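Local coordinates for PcyX_EBK42635 (Marine metagenome, PDB 5OWG), which probably catalyses the ferredoxin-dependent four-electron reduction of biliverdin to phycoerythrobilin, at residues L84-G88 / H183-M189; L45-R50 / H61-V67; H77-F81 / N230-F234. All coordinates share one frame; numbering follows the deposited sequence.

Interaction 1. Residues L84-G88 / H183-M189; sequences LTNGG and HEGEAEM
A type II beta turn, His-183 to Glu-186, meets the loop Leu-84 to Gly-88 that joins strands 73-82 and 90-96, so a link between two helices is tied to a beta connection at one end of the sheet. Thr-85 carries the polar part. Its carbonyl O accepts a weak bond from Ala-187 N (3.0 Å, bent to 123° at the hydrogen) and a longer weak one from Gly-185 N. The same Gly-185 N makes a third weak bond, to Thr-85 OG1 (3.3 Å), which chi1 of 61° brings between the backbone N and carbonyl carbon, within its reach. Asn-86 lays its amide against the start of the turn: CG is 3.3 Å from His-183 O, and the amide plane lies 33° from that of the imidazole. OD1 of Asn-86 also closes an Asx turn to Gly-88 N, a bond modelled too short for its length to be trusted. Between the turn's first and last side chains, His-183 ND1 bonds Glu-186 OE1 (2.7 Å) almost exactly in the ring plane but tilted out of the carboxylate plane, while OE2 of the same carboxylate bonds His-117; both turn residues are thus held in rotation. At the other end, where helix 189-204 begins, Leu-84 CB packs 3.7 Å from Met-189 CG, and Met-189 CA approaches Leu-84 O at 3.4 Å.

Interaction 2. Residues L45-R50 / H61-V67; sequences LGWVNR and HLDVVDV
Val-48 and Val-64 form a hydrogen-bonded pair near the open end of an antiparallel beta hairpin, strands 47-53 and 57-67 of the central sheet of this bilin reductase. Their two bonds, Val-48 N to Val-64 O and Val-64 N to Val-48 O, are both nearly straight; Arg-50 and Leu-62 form the next hydrogen-bonded pair, beyond the non-hydrogen-bonded Asn-49 and Asp-63. The two faces of the hairpin differ sharply. The tight one carries Trp-47, Asn-49, His-61, Asp-63 and Val-65; helix 220-229 covers Trp-47, Asn-49 and Asp-63, with Phe-226 touching all three, and Leu-216 of a loop touches Val-65. Here Asn-49 OD1 takes the NE2 proton of His-61 (2.9 Å) on a lone pair in its carbonyl plane, although the donor's ring is turned 35° from the amide. Asn-49 and Asp-63 lie side by side, planes 18° apart, their OD1 atoms 3.2 Å from each other without a bond between them. The amide nitrogen ND2 of Asn-49 hovers 3.0 Å above the Trp-47 ring, toward its rim, and is bonded to Phe-40 O. Val-65 CG2 meets Trp-47 CD1 at 3.6 Å. The opposite face is looser between the strands: Val-48 is exposed, and its CB comes only within 4.1 Å of Val-64 O. Leu-62, Val-64 and Arg-50 touch helix 14-28, and the end of Arg-50 leads away from strand 57-67 to a salt bridge with Glu-31 on strand 30-32. At the open end Gly-46, at positive phi, still accepts from Asp-66 N (2.7 Å). Back on the covered face, the indole N-H makes one weak bond, Trp-47 NE1 to Asp-63 OD1 at 3.0 Å, bent to 135° at the hydrogen.

Interaction 3. Residues H77-F81 / N230-F234; sequences HLCLF and NLFPF
The sulfur of Cys-79 meets Phe-232 in the plane of its ring rather than over a face: SG lies 4.9 Å from the ring centroid, 89° off the normal, and 3.5 Å from CE1 of Phe-232. This sulfur-aromatic contact is the middle of three made by one phenyl ring, whose successive rim carbons are met by alternate residues of strand 73-82. Phe-232 CD1 is 3.6 Å from Phe-81 CE2; each of these two rings presents its edge to the other, and the two side chains cross at about a right angle. Phe-232 CZ is 3.4 Å from His-77 CE1, the imidazole and phenyl planes standing 81° apart. Leu-231 adds a branch on one face: its CD1 sits 3.7 Å above the Phe-232 plane, toward the rim, and 3.6 Å from His-77 NE2, so it touches both rings. Chi1 of -62° sets CG of Phe-232 opposite its own carbonyl carbon and turns the ring to the strand, while helix 189-204 touches it through Ser-200 and Gln-203. His-77 is held by a hydrogen bond from ND1 to Asp-94 of the adjacent strand 90-96. The contact joins the central sheet to the C-terminal part of the chain in the alpha/beta/alpha sandwich of this family; in relatives the bilin binds between sheet and C-terminal helices, and probably does so here.

Overall arrangement
Interaction 3 is the deepest of the three, with every touching residue buried and only apolar, aromatic and sulfur contacts between its segments. Interaction 2 is partly buried and works through regular strand pairing plus a covered polar face. It adjoins interaction 3 directly, since strands 57-67 and 73-82 are neighbours in one sheet: Asp-63 O lies 2.6 Å from His-77 N, a probable hydrogen bond. Interaction 1 is a surface contact between loops, with weak bonds, most of them backbone to backbone. Its centre lies about 18 Å from that of interaction 3 and 30 Å from that of interaction 2, on the other side of the chain's centre, yet segment 84-88 follows closely on the strand of interaction 3.

Interaction 1. Residues L84-G88 / H183-M189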
loop_
_atom_site.group_PDB
_atom_site.type_symbol
_atom_site.label_atom_id
_atom_site.label_comp_id
_atom_site.label_asym_id
_atom_site.label_seq_id
_atom_site.Cartn_x
_atom_site.Cartn_y
_atom_site.Cartn_z
ATOM N N LEU A 84 -16.478 2.871 0.626
ATOM C CA LEU A 84 -16.959 3.643 1.766
ATOM C C LEU A 84 -18.187 3.063 2.463
ATOM O O LEU A 84 -18.531 3.549 3.546
ATOM C CB LEU A 84 -17.256 5.077 1.317
ATOM C CG LEU A 84 -16.051 5.836 0.743
ATOM C CD1 LEU A 84 -16.470 7.205 0.233
ATOM C CD2 LEU A 84 -14.933 5.976 1.771
ATOM N N THR A 85 -18.870 2.065 1.898
ATOM C CA THR A 85 -19.874 1.328 2.663
ATOM C C THR A 85 -19.308 0.057 3.278
ATOM O O THR A 85 -20.028 -0.648 3.993
ATOM C CB THR A 85 -21.093 0.969 1.799
ATOM O OG1 THR A 85 -20.695 0.124 0.713
ATOM C CG2 THR A 85 -21.774 2.218 1.258
ATOM N N ASN A 86 -18.043 -0.250 3.016
ATOM C CA ASN A 86 -17.383 -1.412 3.586
ATOM C C ASN A 86 -16.698 -1.032 4.891
ATOM O O ASN A 86 -16.181 0.079 5.045
ATOM C CB ASN A 86 -16.363 -1.980 2.599
ATOM C CG ASN A 86 -15.787 -3.308 3.045
ATOM O OD1 ASN A 86 -15.708 -3.600 4.239
ATOM N ND2 ASN A 86 -15.376 -4.121 2.080
ATOM N N GLY A 87 -16.701 -1.969 5.835
ATOM C CA GLY A 87 -16.083 -1.749 7.127
ATOM C C GLY A 87 -14.874 -2.634 7.341
ATOM O O GLY A 87 -14.440 -2.843 8.478
ATOM N N GLY A 88 -14.316 -3.154 6.251
ATOM C CA GLY A 88 -13.234 -4.106 6.332
ATOM C C GLY A 88 -11.915 -3.476 6.725
ATOM O O GLY A 88 -11.773 -2.251 6.792
ATOM N N HIS A 183 -18.109 -7.762 2.088
ATOM C CA HIS A 183 -18.413 -6.827 3.165
ATOM C C HIS A 183 -18.919 -5.489 2.638
ATOM O O HIS A 183 -18.894 -4.487 3.360
ATOM C CB HIS A 183 -17.173 -6.639 4.035
ATOM C CG HIS A 183 -16.747 -7.891 4.735
ATOM N ND1 HIS A 183 -17.345 -8.337 5.894
ATOM C CD2 HIS A 183 -15.798 -8.806 4.426
ATOM C CE1 HIS A 183 -16.776 -9.467 6.275
ATOM N NE2 HIS A 183 -15.834 -9.774 5.402
ATOM N N GLU A 184 -19.381 -5.458 1.392
ATOM C CA GLU A 184 -19.969 -4.254 0.825
ATOM C C GLU A 184 -21.353 -4.010 1.416
ATOM O O GLU A 184 -22.215 -4.894 1.389
ATOM C CB GLU A 184 -20.059 -4.397 -0.694
ATOM C CG GLU A 184 -20.545 -3.164 -1.429
ATOM C CD GLU A 184 -20.840 -3.448 -2.888
ATOM O OE1 GLU A 184 -21.820 -4.172 -3.167
ATOM O OE2 GLU A 184 -20.085 -2.961 -3.756
ATOM N N GLY A 185 -21.565 -2.808 1.954
ATOM C CA GLY A 185 -22.851 -2.421 2.494
ATOM C C GLY A 185 -23.033 -2.662 3.977
ATOM O O GLY A 185 -24.064 -2.260 4.531
ATOM N N GLU A 186 -22.072 -3.299 4.641
ATOM C CA GLU A 186 -22.189 -3.629 6.055
ATOM C C GLU A 186 -21.882 -2.454 6.976
ATOM O O GLU A 186 -21.805 -2.657 8.193
ATOM C CB GLU A 186 -21.251 -4.788 6.396
ATOM C CG GLU A 186 -19.791 -4.389 6.489
ATOM C CD GLU A 186 -18.887 -5.575 6.730
ATOM O OE1 GLU A 186 -19.369 -6.723 6.618
ATOM O OE2 GLU A 186 -17.694 -5.365 7.031
ATOM N N ALA A 187 -21.690 -1.249 6.442
ATOM C CA ALA A 187 -21.311 -0.113 7.269
ATOM C C ALA A 187 -21.938 1.159 6.716
ATOM O O ALA A 187 -22.394 1.206 5.570
ATOM C CB ALA A 187 -19.787 0.041 7.348
ATOM N N GLU A 188 -21.951 2.192 7.554
ATOM C CA GLU A 188 -22.456 3.503 7.169
ATOM C C GLU A 188 -21.304 4.382 6.698
ATOM O O GLU A 188 -20.213 4.358 7.273
ATOM C CB GLU A 188 -23.183 4.165 8.341
ATOM C CG GLU A 188 -23.731 5.562 8.055
ATOM C CD GLU A 188 -24.733 5.583 6.915
ATOM O OE1 GLU A 188 -24.350 5.255 5.772
ATOM O OE2 GLU A 188 -25.907 5.926 7.163
ATOM N N MET A 189 -21.564 5.170 5.652
ATOM C CA MET A 189 -20.499 5.917 4.989
ATOM C C MET A 189 -19.729 6.793 5.973
ATOM O O MET A 189 -18.494 6.761 6.014
ATOM C CB MET A 189 -21.091 6.771 3.866
ATOM C CG MET A 189 -20.235 6.826 2.612
ATOM S SD MET A 189 -20.922 7.916 1.351
ATOM C CE MET A 189 -21.177 6.762 0.006
#

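Interaction 2. Residues L45-R50 / H61-V67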
loop_
_atom_site.group_PDB
_atom_site.type_symbol
_atom_site.label_atom_id
_atom_site.label_comp_id
_atom_site.label_asym_id
_atom_site.label_seq_id
_atom_site.Cartn_x
_atom_site.Cartn_y
_atom_site.Cartn_z
ATOM N N LEU A 45 14.986 9.267 -9.936
ATOM C CA LEU A 45 14.987 8.900 -8.527
ATOM C C LEU A 45 14.514 7.472 -8.294
ATOM O O LEU A 45 14.313 7.079 -7.140
ATOM C CB LEU A 45 14.107 9.870 -7.736
ATOM C CG LEU A 45 14.516 11.342 -7.820
ATOM C CD1 LEU A 45 13.372 12.241 -7.379
ATOM C CD2 LEU A 45 15.757 11.599 -6.980
ATOM N N GLY A 46 14.340 6.693 -9.356
ATOM C CA GLY A 46 13.802 5.348 -9.204
ATOM C C GLY A 46 12.501 5.314 -8.440
ATOM O O GLY A 46 12.250 4.375 -7.672
ATOM N N TRP A 47 11.657 6.325 -8.630
ATOM C CA TRP A 47 10.390 6.445 -7.921
ATOM C C TRP A 47 9.259 6.064 -8.867
ATOM O O TRP A 47 9.086 6.692 -9.918
ATOM C CB TRP A 47 10.197 7.870 -7.402
ATOM C CG TRP A 47 9.407 7.990 -6.123
ATOM C CD1 TRP A 47 8.848 6.977 -5.396
ATOM C CD2 TRP A 47 9.095 9.203 -5.424
ATOM N NE1 TRP A 47 8.212 7.484 -4.287
ATOM C CE2 TRP A 47 8.347 8.849 -4.283
ATOM C CE3 TRP A 47 9.378 10.554 -5.652
ATOM C CZ2 TRP A 47 7.876 9.795 -3.375
ATOM C CZ3 TRP A 47 8.910 11.492 -4.749
ATOM C CH2 TRP A 47 8.168 11.107 -3.625
ATOM N N VAL A 48 8.501 5.035 -8.500
ATOM C CA VAL A 48 7.323 4.614 -9.246
ATOM C C VAL A 48 6.148 4.569 -8.282
ATOM O O VAL A 48 6.252 3.982 -7.199
ATOM C CB VAL A 48 7.524 3.242 -9.920
ATOM C CG1 VAL A 48 6.254 2.798 -10.631
ATOM C CG2 VAL A 48 8.682 3.299 -10.903
ATOM N N ASN A 49 5.037 5.185 -8.675
ATOM C CA ASN A 49 3.829 5.207 -7.860
ATOM C C ASN A 49 2.643 4.913 -8.763
ATOM O O ASN A 49 2.425 5.618 -9.753
ATOM C CB ASN A 49 3.655 6.556 -7.154
ATOM C CG ASN A 49 4.490 6.666 -5.892
ATOM O OD1 ASN A 49 4.080 6.205 -4.826
ATOM N ND2 ASN A 49 5.663 7.277 -6.005
ATOM N N ARG A 50 1.882 3.876 -8.423
ATOM C CA ARG A 50 0.791 3.400 -9.258
ATOM C C ARG A 50 -0.411 3.094 -8.381
ATOM O O ARG A 50 -0.257 2.580 -7.269
ATOM C CB ARG A 50 1.214 2.151 -10.035
ATOM C CG ARG A 50 2.368 2.399 -10.989
ATOM C CD ARG A 50 2.856 1.107 -11.614
ATOM N NE ARG A 50 1.878 0.547 -12.541
ATOM C CZ ARG A 50 1.979 -0.655 -13.098
ATOM N NH1 ARG A 50 3.012 -1.437 -12.817
ATOM N NH2 ARG A 50 1.040 -1.079 -13.932
ATOM N N HIS A 61 -2.580 1.271 -3.766
ATOM C CA HIS A 61 -1.456 2.145 -4.085
ATOM C C HIS A 61 -0.154 1.375 -3.938
ATOM O O HIS A 61 0.137 0.849 -2.860
ATOM C CB HIS A 61 -1.465 3.375 -3.170
ATOM C CG HIS A 61 -0.298 4.291 -3.364
ATOM N ND1 HIS A 61 0.142 5.147 -2.378
ATOM C CD2 HIS A 61 0.512 4.496 -4.429
ATOM C CE1 HIS A 61 1.178 5.836 -2.824
ATOM N NE2 HIS A 61 1.423 5.461 -4.067
ATOM N N LEU A 62 0.630 1.323 -5.013
ATOM C CA LEU A 62 1.938 0.677 -5.010
ATOM C C LEU A 62 3.010 1.749 -5.141
ATOM O O LEU A 62 3.082 2.440 -6.163
ATOM C CB LEU A 62 2.058 -0.341 -6.144
ATOM C CG LEU A 62 3.411 -1.056 -6.245
ATOM C CD1 LEU A 62 3.617 -1.994 -5.062
ATOM C CD2 LEU A 62 3.534 -1.807 -7.561
ATOM N N ASP A 63 3.842 1.876 -4.110
ATOM C CA ASP A 63 4.927 2.848 -4.072
ATOM C C ASP A 63 6.247 2.093 -3.997
ATOM O O ASP A 63 6.511 1.401 -3.008
ATOM C CB ASP A 63 4.771 3.786 -2.875
ATOM C CG ASP A 63 6.025 4.586 -2.593
ATOM O OD1 ASP A 63 6.745 4.925 -3.556
ATOM O OD2 ASP A 63 6.297 4.864 -1.407
ATOM N N VAL A 64 7.070 2.230 -5.035
ATOM C CA VAL A 64 8.331 1.506 -5.147
ATOM C C VAL A 64 9.449 2.509 -5.389
ATOM O O VAL A 64 9.349 3.350 -6.291
ATOM C CB VAL A 64 8.296 0.463 -6.282
ATOM C CG1 VAL A 64 9.623 -0.292 -6.377
ATOM C CG2 VAL A 64 7.151 -0.508 -6.072
ATOM N N VAL A 65 10.508 2.418 -4.590
ATOM C CA VAL A 65 11.707 3.232 -4.759
ATOM C C VAL A 65 12.854 2.284 -5.082
ATOM O O VAL A 65 13.304 1.527 -4.212
ATOM C CB VAL A 65 12.022 4.072 -3.514
ATOM C CG1 VAL A 65 13.251 4.940 -3.753
ATOM C CG2 VAL A 65 10.828 4.933 -3.130
ATOM N N ASP A 66 13.326 2.324 -6.323
ATOM C CA ASP A 66 14.420 1.473 -6.789
ATOM C C ASP A 66 15.667 2.347 -6.918
ATOM O O ASP A 66 15.908 2.963 -7.959
ATOM C CB ASP A 66 14.057 0.799 -8.114
ATOM C CG ASP A 66 15.057 -0.266 -8.523
ATOM O OD1 ASP A 66 16.273 -0.049 -8.338
ATOM O OD2 ASP A 66 14.626 -1.325 -9.027
ATOM N N VAL A 67 16.463 2.397 -5.848
ATOM C CA VAL A 67 17.686 3.196 -5.832
ATOM C C VAL A 67 18.861 2.339 -5.377
ATOM O O VAL A 67 19.382 2.509 -4.270
ATOM C CB VAL A 67 17.524 4.442 -4.939
ATOM C CG1 VAL A 67 16.515 5.406 -5.550
ATOM C CG2 VAL A 67 17.086 4.058 -3.530
#

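Interaction 3. Residues H77-F81 / N230-F234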
loop_
_atom_site.group_PDB
_atom_site.type_symbol
_atom_site.label_atom_id
_atom_site.label_comp_id
_atom_site.label_asym_id
_atom_site.label_seq_id
_atom_site.Cartn_x
_atom_site.Cartn_y
_atom_site.Cartn_z
ATOM N N HIS A 77 5.967 0.021 -0.857
ATOM C CA HIS A 77 4.819 0.265 0.001
ATOM C C HIS A 77 3.563 -0.092 -0.774
ATOM O O HIS A 77 3.425 0.273 -1.945
ATOM C CB HIS A 77 4.778 1.728 0.464
ATOM C CG HIS A 77 3.463 2.148 1.041
ATOM N ND1 HIS A 77 3.162 2.015 2.380
ATOM C CD2 HIS A 77 2.372 2.708 0.465
ATOM C CE1 HIS A 77 1.943 2.471 2.603
ATOM N NE2 HIS A 77 1.442 2.897 1.458
ATOM N N LEU A 78 2.658 -0.820 -0.125
ATOM C CA LEU A 78 1.434 -1.284 -0.767
ATOM C C LEU A 78 0.301 -1.199 0.241
ATOM O O LEU A 78 0.382 -1.794 1.320
ATOM C CB LEU A 78 1.592 -2.715 -1.293
ATOM C CG LEU A 78 0.385 -3.310 -2.024
ATOM C CD1 LEU A 78 0.072 -2.547 -3.304
ATOM C CD2 LEU A 78 0.624 -4.776 -2.332
ATOM N N CYS A 79 -0.751 -0.463 -0.113
ATOM C CA CYS A 79 -1.880 -0.246 0.777
ATOM C C CYS A 79 -3.170 -0.319 -0.023
ATOM O O CYS A 79 -3.231 0.129 -1.171
ATOM C CB CYS A 79 -1.793 1.109 1.485
ATOM S SG CYS A 79 -3.015 1.315 2.781
ATOM N N LEU A 80 -4.204 -0.885 0.598
ATOM C CA LEU A 80 -5.519 -1.015 -0.021
ATOM C C LEU A 80 -6.583 -0.515 0.944
ATOM O O LEU A 80 -6.705 -1.034 2.059
ATOM C CB LEU A 80 -5.810 -2.468 -0.413
ATOM C CG LEU A 80 -5.433 -2.916 -1.827
ATOM C CD1 LEU A 80 -3.928 -3.068 -1.982
ATOM C CD2 LEU A 80 -6.142 -4.218 -2.184
ATOM N N PHE A 81 -7.357 0.487 0.511
ATOM C CA PHE A 81 -8.514 0.965 1.260
ATOM C C PHE A 81 -9.794 0.435 0.627
ATOM O O PHE A 81 -9.977 0.592 -0.588
ATOM C CB PHE A 81 -8.553 2.490 1.279
ATOM C CG PHE A 81 -7.572 3.121 2.228
ATOM C CD1 PHE A 81 -7.862 3.223 3.578
ATOM C CD2 PHE A 81 -6.373 3.635 1.765
ATOM C CE1 PHE A 81 -6.968 3.812 4.452
ATOM C CE2 PHE A 81 -5.475 4.227 2.634
ATOM C CZ PHE A 81 -5.773 4.314 3.979
ATOM N N ASN A 230 -0.572 12.263 -1.409
ATOM C CA ASN A 230 -0.670 11.111 -2.297
ATOM C C ASN A 230 -0.214 9.820 -1.630
ATOM O O ASN A 230 0.169 8.874 -2.329
ATOM C CB ASN A 230 0.153 11.350 -3.567
ATOM C CG ASN A 230 -0.482 12.369 -4.488
ATOM O OD1 ASN A 230 -0.130 13.548 -4.464
ATOM N ND2 ASN A 230 -1.431 11.919 -5.306
ATOM N N LEU A 231 -0.243 9.756 -0.301
ATOM C CA LEU A 231 0.168 8.563 0.430
ATOM C C LEU A 231 -1.008 7.921 1.151
ATOM O O LEU A 231 -1.350 6.771 0.859
ATOM C CB LEU A 231 1.290 8.927 1.411
ATOM C CG LEU A 231 1.650 7.841 2.424
ATOM C CD1 LEU A 231 1.901 6.505 1.737
ATOM C CD2 LEU A 231 2.852 8.250 3.257
ATOM N N PHE A 232 -1.635 8.629 2.086
ATOM C CA PHE A 232 -2.899 8.210 2.691
ATOM C C PHE A 232 -3.863 9.384 2.609
ATOM O O PHE A 232 -4.162 10.037 3.617
ATOM C CB PHE A 232 -2.701 7.744 4.133
ATOM C CG PHE A 232 -1.807 6.550 4.258
ATOM C CD1 PHE A 232 -2.229 5.306 3.823
ATOM C CD2 PHE A 232 -0.546 6.668 4.810
ATOM C CE1 PHE A 232 -1.404 4.205 3.930
ATOM C CE2 PHE A 232 0.284 5.573 4.912
ATOM C CZ PHE A 232 -0.148 4.339 4.477
ATOM N N PRO A 233 -4.365 9.684 1.415
ATOM C CA PRO A 233 -5.228 10.856 1.255
ATOM C C PRO A 233 -6.518 10.710 2.042
ATOM O O PRO A 233 -7.035 9.609 2.242
ATOM C CB PRO A 233 -5.507 10.897 -0.254
ATOM C CG PRO A 233 -4.477 10.003 -0.874
ATOM C CD PRO A 233 -4.195 8.956 0.147
ATOM N N PHE A 234 -7.031 11.848 2.496
ATOM C CA PHE A 234 -8.331 11.884 3.139
ATOM C C PHE A 234 -9.425 11.982 2.083
ATOM O O PHE A 234 -9.207 12.482 0.976
ATOM C CB PHE A 234 -8.421 13.064 4.104
ATOM C CG PHE A 234 -7.383 13.037 5.189
ATOM C CD1 PHE A 234 -7.615 12.351 6.369
ATOM C CD2 PHE A 234 -6.178 13.698 5.030
ATOM C CE1 PHE A 234 -6.663 12.323 7.369
ATOM C CE2 PHE A 234 -5.221 13.673 6.027
ATOM C CZ PHE A 234 -5.465 12.985 7.198
#